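Long-range contacts in stage II sporulation protein E (SpoIIE) (Moorella thermoacetica, PDB 3ZT9), which probably acts as a manganese-dependent PP2C-type protein phosphatase in a stressosome system that controls secondary messenger signalling: residues L162-V173 / D185-R193; N103-A111 / D143-E154. All coordinates share one frame; numbering follows the deposited sequence.

Interaction 1 of 2, residues L162-V173 / D185-R193. With MN (manganese (II) ion), chain C; MN (manganese (II) ion), chain D.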
loop_
_atom_site.group_PDB
_atom_site.type_symbol
_atom_site.label_atom_id
_atom_site.label_comp_id
_atom_site.label_asym_id
_atom_site.label_seq_id
_atom_site.Cartn_x
_atom_site.Cartn_y
_atom_site.Cartn_z
ATOM N N LEU A 162 5.200 -11.767 -10.554
ATOM C CA LEU A 162 6.007 -10.690 -9.967
ATOM C C LEU A 162 7.509 -10.860 -10.265
ATOM O O LEU A 162 8.242 -9.881 -10.276
ATOM C CB LEU A 162 5.732 -10.593 -8.464
ATOM C CG LEU A 162 4.212 -10.528 -8.138
ATOM C CD1 LEU A 162 3.981 -10.700 -6.635
ATOM C CD2 LEU A 162 3.607 -9.258 -8.592
ATOM N N ALA A 163 7.937 -12.080 -10.577
ATOM C CA ALA A 163 9.344 -12.331 -10.908
ATOM C C ALA A 163 9.564 -12.315 -12.436
ATOM O O ALA A 163 10.633 -12.687 -12.919
ATOM C CB ALA A 163 9.791 -13.663 -10.324
ATOM N N ASN A 164 8.553 -11.896 -13.194
ATOM C CA ASN A 164 8.721 -11.773 -14.643
ATOM C C ASN A 164 9.290 -10.393 -14.984
ATOM O O ASN A 164 8.608 -9.378 -14.832
ATOM C CB ASN A 164 7.381 -11.952 -15.374
ATOM C CG ASN A 164 7.583 -12.134 -16.863
ATOM O OD1 ASN A 164 8.258 -11.337 -17.467
ATOM N ND2 ASN A 164 7.023 -13.189 -17.446
ATOM N N TYR A 165 10.541 -10.361 -15.436
ATOM C CA TYR A 165 11.198 -9.113 -15.726
ATOM C C TYR A 165 11.193 -8.808 -17.214
ATOM O O TYR A 165 11.852 -7.865 -17.614
ATOM C CB TYR A 165 12.645 -9.117 -15.208
ATOM C CG TYR A 165 12.752 -9.010 -13.697
ATOM C CD1 TYR A 165 12.688 -10.136 -12.896
ATOM C CD2 TYR A 165 12.944 -7.754 -13.081
ATOM C CE1 TYR A 165 12.808 -10.009 -11.528
ATOM C CE2 TYR A 165 13.074 -7.634 -11.730
ATOM C CZ TYR A 165 12.997 -8.759 -10.946
ATOM O OH TYR A 165 13.114 -8.638 -9.550
ATOM N N ARG A 166 10.429 -9.585 -18.010
ATOM C CA ARG A 166 10.208 -9.213 -19.409
ATOM C C ARG A 166 9.282 -8.021 -19.533
ATOM O O ARG A 166 9.278 -7.374 -20.555
ATOM C CB ARG A 166 9.649 -10.395 -20.190
ATOM C CG ARG A 166 10.597 -11.555 -20.050
ATOM C CD ARG A 166 10.195 -12.799 -20.836
ATOM N NE ARG A 166 11.211 -13.848 -20.641
ATOM C CZ ARG A 166 10.968 -15.154 -20.672
ATOM N NH1 ARG A 166 9.713 -15.571 -20.905
ATOM N NH2 ARG A 166 11.972 -16.031 -20.448
ATOM N N LEU A 167 8.474 -7.779 -18.505
ATOM C CA LEU A 167 7.712 -6.542 -18.365
ATOM C C LEU A 167 8.411 -5.680 -17.312
ATOM O O LEU A 167 9.062 -6.177 -16.378
ATOM C CB LEU A 167 6.272 -6.812 -17.894
ATOM C CG LEU A 167 5.263 -7.372 -18.891
ATOM C CD1 LEU A 167 5.672 -8.750 -19.342
ATOM C CD2 LEU A 167 3.901 -7.414 -18.223
ATOM N N THR A 168 8.268 -4.364 -17.458
ATOM C CA THR A 168 8.768 -3.462 -16.433
ATOM C C THR A 168 7.792 -3.488 -15.258
ATOM O O THR A 168 6.650 -3.885 -15.407
ATOM C CB THR A 168 8.868 -2.002 -16.910
ATOM O OG1 THR A 168 7.566 -1.492 -17.163
ATOM C CG2 THR A 168 9.700 -1.900 -18.165
ATOM N N ALA A 169 8.219 -2.980 -14.104
ATOM C CA ALA A 169 7.306 -2.926 -12.956
ATOM C C ALA A 169 6.044 -2.132 -13.316
ATOM O O ALA A 169 4.962 -2.482 -12.901
ATOM C CB ALA A 169 8.015 -2.259 -11.750
ATOM N N GLU A 170 6.223 -1.032 -14.045
ATOM C CA GLU A 170 5.100 -0.188 -14.455
ATOM C C GLU A 170 4.154 -0.954 -15.359
ATOM O O GLU A 170 2.909 -0.920 -15.183
ATOM C CB GLU A 170 5.620 1.058 -15.159
ATOM C CG GLU A 170 5.877 2.200 -14.193
ATOM C CD GLU A 170 4.582 2.829 -13.669
ATOM O OE1 GLU A 170 3.664 3.094 -14.482
ATOM O OE2 GLU A 170 4.481 3.063 -12.448
ATOM N N GLU A 171 4.725 -1.678 -16.319
ATOM C CA GLU A 171 3.901 -2.498 -17.195
ATOM C C GLU A 171 3.228 -3.648 -16.415
ATOM O O GLU A 171 2.084 -3.988 -16.657
ATOM C CB GLU A 171 4.759 -3.095 -18.330
ATOM C CG GLU A 171 5.296 -2.031 -19.277
ATOM C CD GLU A 171 6.387 -2.543 -20.165
ATOM O OE1 GLU A 171 6.891 -3.653 -19.909
ATOM O OE2 GLU A 171 6.725 -1.825 -21.128
ATOM N N LEU A 172 3.937 -4.243 -15.473
ATOM C CA LEU A 172 3.410 -5.397 -14.757
ATOM C C LEU A 172 2.205 -4.987 -13.852
ATOM O O LEU A 172 1.199 -5.694 -13.794
ATOM C CB LEU A 172 4.540 -5.991 -13.913
ATOM C CG LEU A 172 4.188 -7.196 -13.049
ATOM C CD1 LEU A 172 3.861 -8.415 -13.922
ATOM C CD2 LEU A 172 5.367 -7.463 -12.118
ATOM N N VAL A 173 2.284 -3.845 -13.179
ATOM C CA VAL A 173 1.195 -3.429 -12.249
ATOM C C VAL A 173 -0.027 -3.035 -13.062
ATOM O O VAL A 173 -1.160 -3.243 -12.638
ATOM C CB VAL A 173 1.574 -2.249 -11.270
ATOM C CG1 VAL A 173 2.619 -2.695 -10.274
ATOM C CG2 VAL A 173 2.028 -0.977 -12.063
ATOM N N ASP A 185 -15.139 -1.455 -8.079
ATOM C CA ASP A 185 -14.489 -0.760 -6.984
ATOM C C ASP A 185 -13.276 -0.091 -7.568
ATOM O O ASP A 185 -12.831 -0.459 -8.668
ATOM C CB ASP A 185 -14.078 -1.729 -5.846
ATOM C CG ASP A 185 -13.741 -0.985 -4.544
ATOM O OD1 ASP A 185 -14.112 0.213 -4.435
ATOM O OD2 ASP A 185 -13.112 -1.561 -3.631
ATOM N N ASP A 186 -12.752 0.886 -6.847
ATOM C CA ASP A 186 -11.445 1.465 -7.169
ATOM C C ASP A 186 -10.357 0.422 -7.038
ATOM O O ASP A 186 -10.474 -0.482 -6.219
ATOM C CB ASP A 186 -11.157 2.592 -6.203
ATOM C CG ASP A 186 -12.218 3.681 -6.266
ATOM O OD1 ASP A 186 -12.369 4.269 -7.326
ATOM O OD2 ASP A 186 -12.874 3.935 -5.267
ATOM N N VAL A 187 -9.287 0.564 -7.813
ATOM C CA VAL A 187 -8.177 -0.401 -7.777
ATOM C C VAL A 187 -6.885 0.372 -7.576
ATOM O O VAL A 187 -6.688 1.435 -8.176
ATOM C CB VAL A 187 -8.128 -1.237 -9.068
ATOM C CG1 VAL A 187 -6.816 -2.029 -9.178
ATOM C CG2 VAL A 187 -9.374 -2.179 -9.155
ATOM N N ALA A 188 -5.982 -0.148 -6.745
ATOM C CA ALA A 188 -4.677 0.456 -6.596
ATOM C C ALA A 188 -3.668 -0.666 -6.370
ATOM O O ALA A 188 -3.921 -1.575 -5.586
ATOM C CB ALA A 188 -4.653 1.410 -5.387
ATOM N N VAL A 189 -2.520 -0.587 -7.027
ATOM C CA VAL A 189 -1.510 -1.629 -6.900
ATOM C C VAL A 189 -0.144 -1.008 -6.963
ATOM O O VAL A 189 0.089 -0.175 -7.840
ATOM C CB VAL A 189 -1.539 -2.610 -8.104
ATOM C CG1 VAL A 189 -0.619 -3.834 -7.789
ATOM C CG2 VAL A 189 -2.949 -3.054 -8.417
ATOM N N ILE A 190 0.773 -1.472 -6.097
ATOM C CA ILE A 190 2.198 -1.120 -6.199
ATOM C C ILE A 190 3.015 -2.410 -6.263
ATOM O O ILE A 190 2.714 -3.353 -5.540
ATOM C CB ILE A 190 2.667 -0.346 -4.939
ATOM C CG1 ILE A 190 1.938 1.003 -4.880
ATOM C CG2 ILE A 190 4.157 -0.110 -4.988
ATOM C CD1 ILE A 190 2.289 1.798 -3.579
ATOM N N VAL A 191 4.013 -2.486 -7.144
ATOM C CA VAL A 191 4.997 -3.568 -7.080
ATOM C C VAL A 191 6.362 -2.894 -7.017
ATOM O O VAL A 191 6.581 -1.969 -7.771
ATOM C CB VAL A 191 4.933 -4.439 -8.341
ATOM C CG1 VAL A 191 6.163 -5.357 -8.419
ATOM C CG2 VAL A 191 3.588 -5.265 -8.366
ATOM N N ALA A 192 7.230 -3.356 -6.120
ATOM C CA ALA A 192 8.608 -2.852 -5.974
ATOM C C ALA A 192 9.550 -4.049 -5.997
ATOM O O ALA A 192 9.302 -5.041 -5.318
ATOM C CB ALA A 192 8.768 -2.100 -4.666
ATOM N N ARG A 193 10.633 -3.981 -6.766
ATOM C CA ARG A 193 11.559 -5.103 -6.778
ATOM C C ARG A 193 12.930 -4.684 -7.207
ATOM O O ARG A 193 13.071 -3.653 -7.863
ATOM C CB ARG A 193 11.044 -6.154 -7.733
ATOM C CG ARG A 193 10.885 -5.616 -9.140
ATOM C CD ARG A 193 10.073 -6.577 -10.016
ATOM N NE ARG A 193 10.087 -6.068 -11.372
ATOM C CZ ARG A 193 9.589 -6.713 -12.418
ATOM N NH1 ARG A 193 8.995 -7.884 -12.270
ATOM N NH2 ARG A 193 9.702 -6.159 -13.600
ATOM O OXT ARG A 193 13.883 -5.401 -6.923
HETATM MN MN MN C . -12.021 -0.732 -1.920
HETATM MN MN MN D . 15.959 -5.629 -7.958
HETATM O O HOH W 1 15.558 -7.530 -8.926
HETATM O O HOH W 2 -13.500 0.937 -2.022
HETATM O O HOH W 3 -10.747 0.084 -3.512
HETATM O O HOH W 4 -13.538 -1.112 -0.319
HETATM O O HOH W 5 17.774 -5.760 -9.254
#

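Interaction 2 of 2, residues N103-A111 / D143-E154. With MN (manganese (II) ion), chain C.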
loop_
_atom_site.group_PDB
_atom_site.type_symbol
_atom_site.label_atom_id
_atom_site.label_comp_id
_atom_site.label_asym_id
_atom_site.label_seq_id
_atom_site.Cartn_x
_atom_site.Cartn_y
_atom_site.Cartn_z
ATOM N N ASN A 103 -8.189 -3.249 5.386
ATOM C CA ASN A 103 -8.034 -4.435 4.533
ATOM C C ASN A 103 -7.211 -4.207 3.263
ATOM O O ASN A 103 -7.466 -4.795 2.247
ATOM C CB ASN A 103 -9.380 -5.020 4.159
ATOM C CG ASN A 103 -10.150 -4.126 3.218
ATOM O OD1 ASN A 103 -9.838 -2.938 3.092
ATOM N ND2 ASN A 103 -11.156 -4.687 2.549
ATOM N N ILE A 104 -6.200 -3.372 3.334
ATOM C CA ILE A 104 -5.254 -3.323 2.243
ATOM C C ILE A 104 -4.408 -4.642 2.306
ATOM O O ILE A 104 -4.165 -5.180 3.389
ATOM C CB ILE A 104 -4.317 -2.109 2.399
ATOM C CG1 ILE A 104 -5.117 -0.796 2.423
ATOM C CG2 ILE A 104 -3.255 -2.112 1.291
ATOM C CD1 ILE A 104 -5.870 -0.441 1.127
ATOM N N HIS A 105 -3.991 -5.163 1.171
ATOM C CA HIS A 105 -3.221 -6.409 1.166
ATOM C C HIS A 105 -1.770 -6.164 0.836
ATOM O O HIS A 105 -1.459 -5.441 -0.121
ATOM C CB HIS A 105 -3.872 -7.337 0.150
ATOM C CG HIS A 105 -5.299 -7.623 0.477
ATOM N ND1 HIS A 105 -5.672 -8.283 1.630
ATOM C CD2 HIS A 105 -6.446 -7.308 -0.167
ATOM C CE1 HIS A 105 -6.989 -8.365 1.675
ATOM N NE2 HIS A 105 -7.484 -7.781 0.598
ATOM N N VAL A 106 -0.880 -6.777 1.621
ATOM C CA VAL A 106 0.558 -6.691 1.343
ATOM C C VAL A 106 1.113 -8.072 1.213
ATOM O O VAL A 106 0.758 -8.938 1.998
ATOM C CB VAL A 106 1.267 -6.013 2.518
ATOM C CG1 VAL A 106 2.814 -6.015 2.306
ATOM C CG2 VAL A 106 0.745 -4.557 2.668
ATOM N N LYS A 107 1.985 -8.300 0.225
ATOM C CA LYS A 107 2.695 -9.597 0.176
ATOM C C LYS A 107 4.145 -9.284 -0.127
ATOM O O LYS A 107 4.435 -8.459 -0.993
ATOM C CB LYS A 107 2.108 -10.496 -0.898
ATOM C CG LYS A 107 2.455 -12.014 -0.692
ATOM C CD LYS A 107 1.579 -12.884 -1.558
ATOM C CE LYS A 107 0.124 -12.813 -1.143
ATOM N NZ LYS A 107 -0.170 -13.589 0.088
ATOM N N ILE A 108 5.034 -9.975 0.567
ATOM C CA ILE A 108 6.453 -9.737 0.431
ATOM C C ILE A 108 7.108 -11.066 0.056
ATOM O O ILE A 108 7.059 -12.031 0.808
ATOM C CB ILE A 108 7.019 -9.181 1.726
ATOM C CG1 ILE A 108 6.315 -7.855 2.059
ATOM C CG2 ILE A 108 8.554 -9.045 1.620
ATOM C CD1 ILE A 108 6.601 -7.293 3.466
ATOM N N LEU A 109 7.669 -11.123 -1.143
ATOM C CA LEU A 109 8.284 -12.354 -1.637
ATOM C C LEU A 109 9.759 -12.187 -1.352
ATOM O O LEU A 109 10.412 -11.389 -2.005
ATOM C CB LEU A 109 8.077 -12.520 -3.148
ATOM C CG LEU A 109 6.700 -12.960 -3.640
ATOM C CD1 LEU A 109 5.623 -12.088 -3.051
ATOM C CD2 LEU A 109 6.641 -12.946 -5.205
ATOM N N SER A 110 10.283 -12.906 -0.382
ATOM C CA SER A 110 11.659 -12.647 0.039
ATOM C C SER A 110 12.474 -13.896 0.099
ATOM O O SER A 110 11.937 -15.024 0.114
ATOM C CB SER A 110 11.692 -11.955 1.412
ATOM O OG SER A 110 11.602 -12.911 2.462
ATOM N N ALA A 111 13.783 -13.703 0.197
ATOM C CA ALA A 111 14.722 -14.821 0.233
ATOM C C ALA A 111 14.449 -15.660 1.465
ATOM O O ALA A 111 14.778 -16.841 1.500
ATOM C CB ALA A 111 16.180 -14.296 0.247
ATOM N N ASP A 143 14.209 -9.157 -3.330
ATOM C CA ASP A 143 12.921 -9.348 -2.656
ATOM C C ASP A 143 11.878 -8.439 -3.313
ATOM O O ASP A 143 12.204 -7.330 -3.724
ATOM C CB ASP A 143 13.050 -8.984 -1.188
ATOM C CG ASP A 143 13.948 -9.962 -0.412
ATOM O OD1 ASP A 143 14.367 -10.997 -0.958
ATOM O OD2 ASP A 143 14.236 -9.681 0.762
ATOM N N LEU A 144 10.637 -8.903 -3.371
ATOM C CA LEU A 144 9.592 -8.230 -4.140
ATOM C C LEU A 144 8.515 -7.814 -3.169
ATOM O O LEU A 144 8.235 -8.537 -2.203
ATOM C CB LEU A 144 9.028 -9.186 -5.166
ATOM C CG LEU A 144 10.072 -10.025 -5.913
ATOM C CD1 LEU A 144 9.514 -11.301 -6.495
ATOM C CD2 LEU A 144 10.604 -9.161 -6.987
ATOM N N PHE A 145 7.902 -6.646 -3.404
ATOM C CA PHE A 145 6.805 -6.209 -2.542
ATOM C C PHE A 145 5.590 -5.982 -3.430
ATOM O O PHE A 145 5.690 -5.359 -4.483
ATOM C CB PHE A 145 7.172 -4.883 -1.859
ATOM C CG PHE A 145 8.309 -4.988 -0.854
ATOM C CD1 PHE A 145 9.632 -5.128 -1.265
ATOM C CD2 PHE A 145 8.049 -4.959 0.496
ATOM C CE1 PHE A 145 10.663 -5.251 -0.322
ATOM C CE2 PHE A 145 9.053 -5.100 1.433
ATOM C CZ PHE A 145 10.377 -5.229 1.017
ATOM N N LEU A 146 4.435 -6.481 -3.015
ATOM C CA LEU A 146 3.201 -6.230 -3.729
ATOM C C LEU A 146 2.229 -5.616 -2.694
ATOM O O LEU A 146 2.119 -6.139 -1.571
ATOM C CB LEU A 146 2.592 -7.562 -4.219
ATOM C CG LEU A 146 1.129 -7.464 -4.680
ATOM C CD1 LEU A 146 0.940 -6.692 -6.006
ATOM C CD2 LEU A 146 0.611 -8.879 -4.797
ATOM N N ILE A 147 1.556 -4.518 -3.040
ATOM C CA ILE A 147 0.566 -3.936 -2.150
ATOM C C ILE A 147 -0.660 -3.656 -3.022
ATOM O O ILE A 147 -0.527 -3.105 -4.104
ATOM C CB ILE A 147 1.036 -2.566 -1.468
ATOM C CG1 ILE A 147 2.409 -2.747 -0.755
ATOM C CG2 ILE A 147 -0.084 -2.046 -0.472
ATOM C CD1 ILE A 147 3.019 -1.478 -0.113
ATOM N N HIS A 148 -1.845 -4.024 -2.566
ATOM C CA HIS A 148 -3.026 -3.628 -3.324
ATOM C C HIS A 148 -4.253 -3.402 -2.458
ATOM O O HIS A 148 -4.421 -4.011 -1.415
ATOM C CB HIS A 148 -3.317 -4.663 -4.460
ATOM C CG HIS A 148 -3.600 -6.053 -3.987
ATOM N ND1 HIS A 148 -4.847 -6.451 -3.543
ATOM C CD2 HIS A 148 -2.801 -7.148 -3.899
ATOM C CE1 HIS A 148 -4.800 -7.732 -3.205
ATOM N NE2 HIS A 148 -3.570 -8.171 -3.396
ATOM N N SER A 149 -5.125 -2.497 -2.902
ATOM C CA SER A 149 -6.417 -2.348 -2.214
ATOM C C SER A 149 -7.308 -3.538 -2.498
ATOM O O SER A 149 -6.968 -4.411 -3.312
ATOM C CB SER A 149 -7.133 -1.100 -2.724
ATOM O OG SER A 149 -7.495 -1.233 -4.087
ATOM N N ASP A 150 -8.458 -3.589 -1.819
ATOM C CA ASP A 150 -9.381 -4.712 -1.986
ATOM C C ASP A 150 -10.123 -4.638 -3.326
ATOM O O ASP A 150 -11.016 -5.444 -3.585
ATOM C CB ASP A 150 -10.352 -4.763 -0.806
ATOM C CG ASP A 150 -11.264 -3.547 -0.727
ATOM O OD1 ASP A 150 -11.216 -2.666 -1.615
ATOM O OD2 ASP A 150 -12.038 -3.493 0.226
ATOM N N GLY A 151 -9.777 -3.660 -4.157
ATOM C CA GLY A 151 -10.121 -3.705 -5.580
ATOM C C GLY A 151 -9.567 -4.949 -6.272
ATOM O O GLY A 151 -10.062 -5.357 -7.333
ATOM N N ILE A 152 -8.528 -5.544 -5.689
ATOM C CA ILE A 152 -8.044 -6.875 -6.123
ATOM C C ILE A 152 -8.184 -7.861 -4.957
ATOM O O ILE A 152 -7.782 -7.578 -3.847
ATOM C CB ILE A 152 -6.578 -6.830 -6.601
ATOM C CG1 ILE A 152 -6.460 -5.963 -7.860
ATOM C CG2 ILE A 152 -6.015 -8.247 -6.889
ATOM C CD1 ILE A 152 -5.052 -5.637 -8.245
ATOM N N GLN A 153 -8.815 -8.999 -5.199
ATOM C CA GLN A 153 -9.048 -9.974 -4.135
ATOM C C GLN A 153 -7.731 -10.499 -3.534
ATOM O O GLN A 153 -6.761 -10.708 -4.234
ATOM C CB GLN A 153 -9.907 -11.141 -4.665
ATOM C CG GLN A 153 -10.442 -12.071 -3.568
ATOM C CD GLN A 153 -11.398 -11.357 -2.609
ATOM O OE1 GLN A 153 -10.989 -10.467 -1.868
ATOM N NE2 GLN A 153 -12.669 -11.742 -2.626
ATOM N N GLU A 154 -7.693 -10.692 -2.219
ATOM C CA GLU A 154 -6.521 -11.247 -1.573
ATOM C C GLU A 154 -6.145 -12.568 -2.257
ATOM O O GLU A 154 -7.020 -13.417 -2.519
ATOM C CB GLU A 154 -6.839 -11.494 -0.090
ATOM C CG GLU A 154 -5.658 -11.800 0.763
ATOM C CD GLU A 154 -5.324 -13.268 0.784
ATOM O OE1 GLU A 154 -6.260 -14.096 0.806
ATOM O OE2 GLU A 154 -4.116 -13.584 0.783
HETATM MN MN MN C . -12.021 -0.732 -1.920
HETATM O O HOH W 6 -8.928 -1.857 0.364
HETATM O O HOH W 7 -10.105 -8.176 -0.260
HETATM O O HOH W 4 -13.538 -1.112 -0.319
HETATM O O HOH W 2 -13.500 0.937 -2.022
HETATM O O HOH W 3 -10.747 0.084 -3.512
#

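Interaction 1 of 2, residues L162-V173 / D185-R193
The guanidinium of Arg193 lies flat against one face of the Tyr165 ring, the two planes 21° apart and CZ 3.9 Å from the ring centroid, a stacked cation-pi pair. It joins the loop leading into helix 169-180 to Arg193, the C-terminal residue that follows strand 187-192, in the helix layer over one sheet of the PP2C-type sandwich. At the edge of the guanidinium, close to its plane, sit three backbone carbonyls: NH1 donates to Leu162 O at 2.9 Å and to Asn164 O, and NH2 to Leu167 O, while NE pairs with Glu5. An arginine suits this place, a long arm ending in a flat cation that grips three carbonyls of the loop; it stays extended from CG to NE to reach them. Thr168 and Glu171 close a capping box, Glu171 N to Thr168 OG1 3.0 Å. Helix segment 169-173 runs at 145° to strand 187-192 and lays Ala169 and Val173 on it. From the loop, Leu162 CD2 meets Val191 CG2 at 4.0 Å, and Val173 CG1 presses on the same methyl at a tight 3.3 Å. The terminal carboxylate binds a manganese ion through Arg193 OXT at 2.3 Å, and Tyr165 OH hydrogen-bonds a water on that ion.

Interaction 2 of 2, residues N103-A111 / D143-E154
His105 and His148 are paired across antiparallel strands, 105-110 with 144-148, inside one sheet of the PP2C-type sandwich. Their rings meet obliquely, planes at 48°, and the closer fit is a CH-pi contact: His105 CB sits over one face of the His148 ring, 3.8 Å from its centroid. That ring is reached because CG of His148 lies between its backbone N and carbonyl carbon (chi1 61°), which swings it over toward the neighbouring strand. Its ND1 donates in the ring plane to Ser149 O, a bond that limits its rotation. Glu154 CB covers one face of the His105 ring, while a water at the ring edge links NE2 to Gln153 OE1. Flat imidazoles serve well here, offering a face to carbon and an edge to polar partners.

The backbones pair through six hydrogen bonds, among them His105 N to His148 O at 2.9 Å. On the side of the sheet toward the other sheet, Ile104 CG2 touches Ile147 CG2 at 3.6 Å, and Ile108 lays CG2 over the face of Phe145 and CG1 against CD2 at 3.7 Å; branched and aromatic residues fill this interlayer, which strands 31-39 and 82-90 complete. On the His105 side, Leu109 CD2 crosses Leu144 CD1 at 3.6 Å.

At the end near the metal, Asn103 ND2 donates to Asp150 OD2 at 2.8 Å, on its anti side and tilted from the carboxylate plane, with amide and carboxylate nearly perpendicular (86°). Asp150 OD1 binds manganese at 2.1 Å, and OD2 also accepts from a metal-bound water. Asn103 is thus a second-shell residue that probably helps fix the carboxylate's rotation, so that one oxygen faces the ion and the other accepts from one of the ion's waters.

Overall arrangement
From the N terminus, residues 103-111 come first; interaction 2 closes when 143-154 returns beside them, after 31 residues that include strands 113-115 and 135-138. Interaction 1 opens only later, at 162-173, and closes after 11 residues, mostly the rest of helix 169-180, when 185-193 comes back beneath the helix. The two loops therefore follow in series and neither nest nor cross. They merge in space, because strands 144-148 and 187-192 are neighbours in one antiparallel sheet, joined by backbone bonds between Ile147 and Ile190. Together they tie the helix to that sheet and bring Asp150 and Asp185, with Asp38, to one manganese ion.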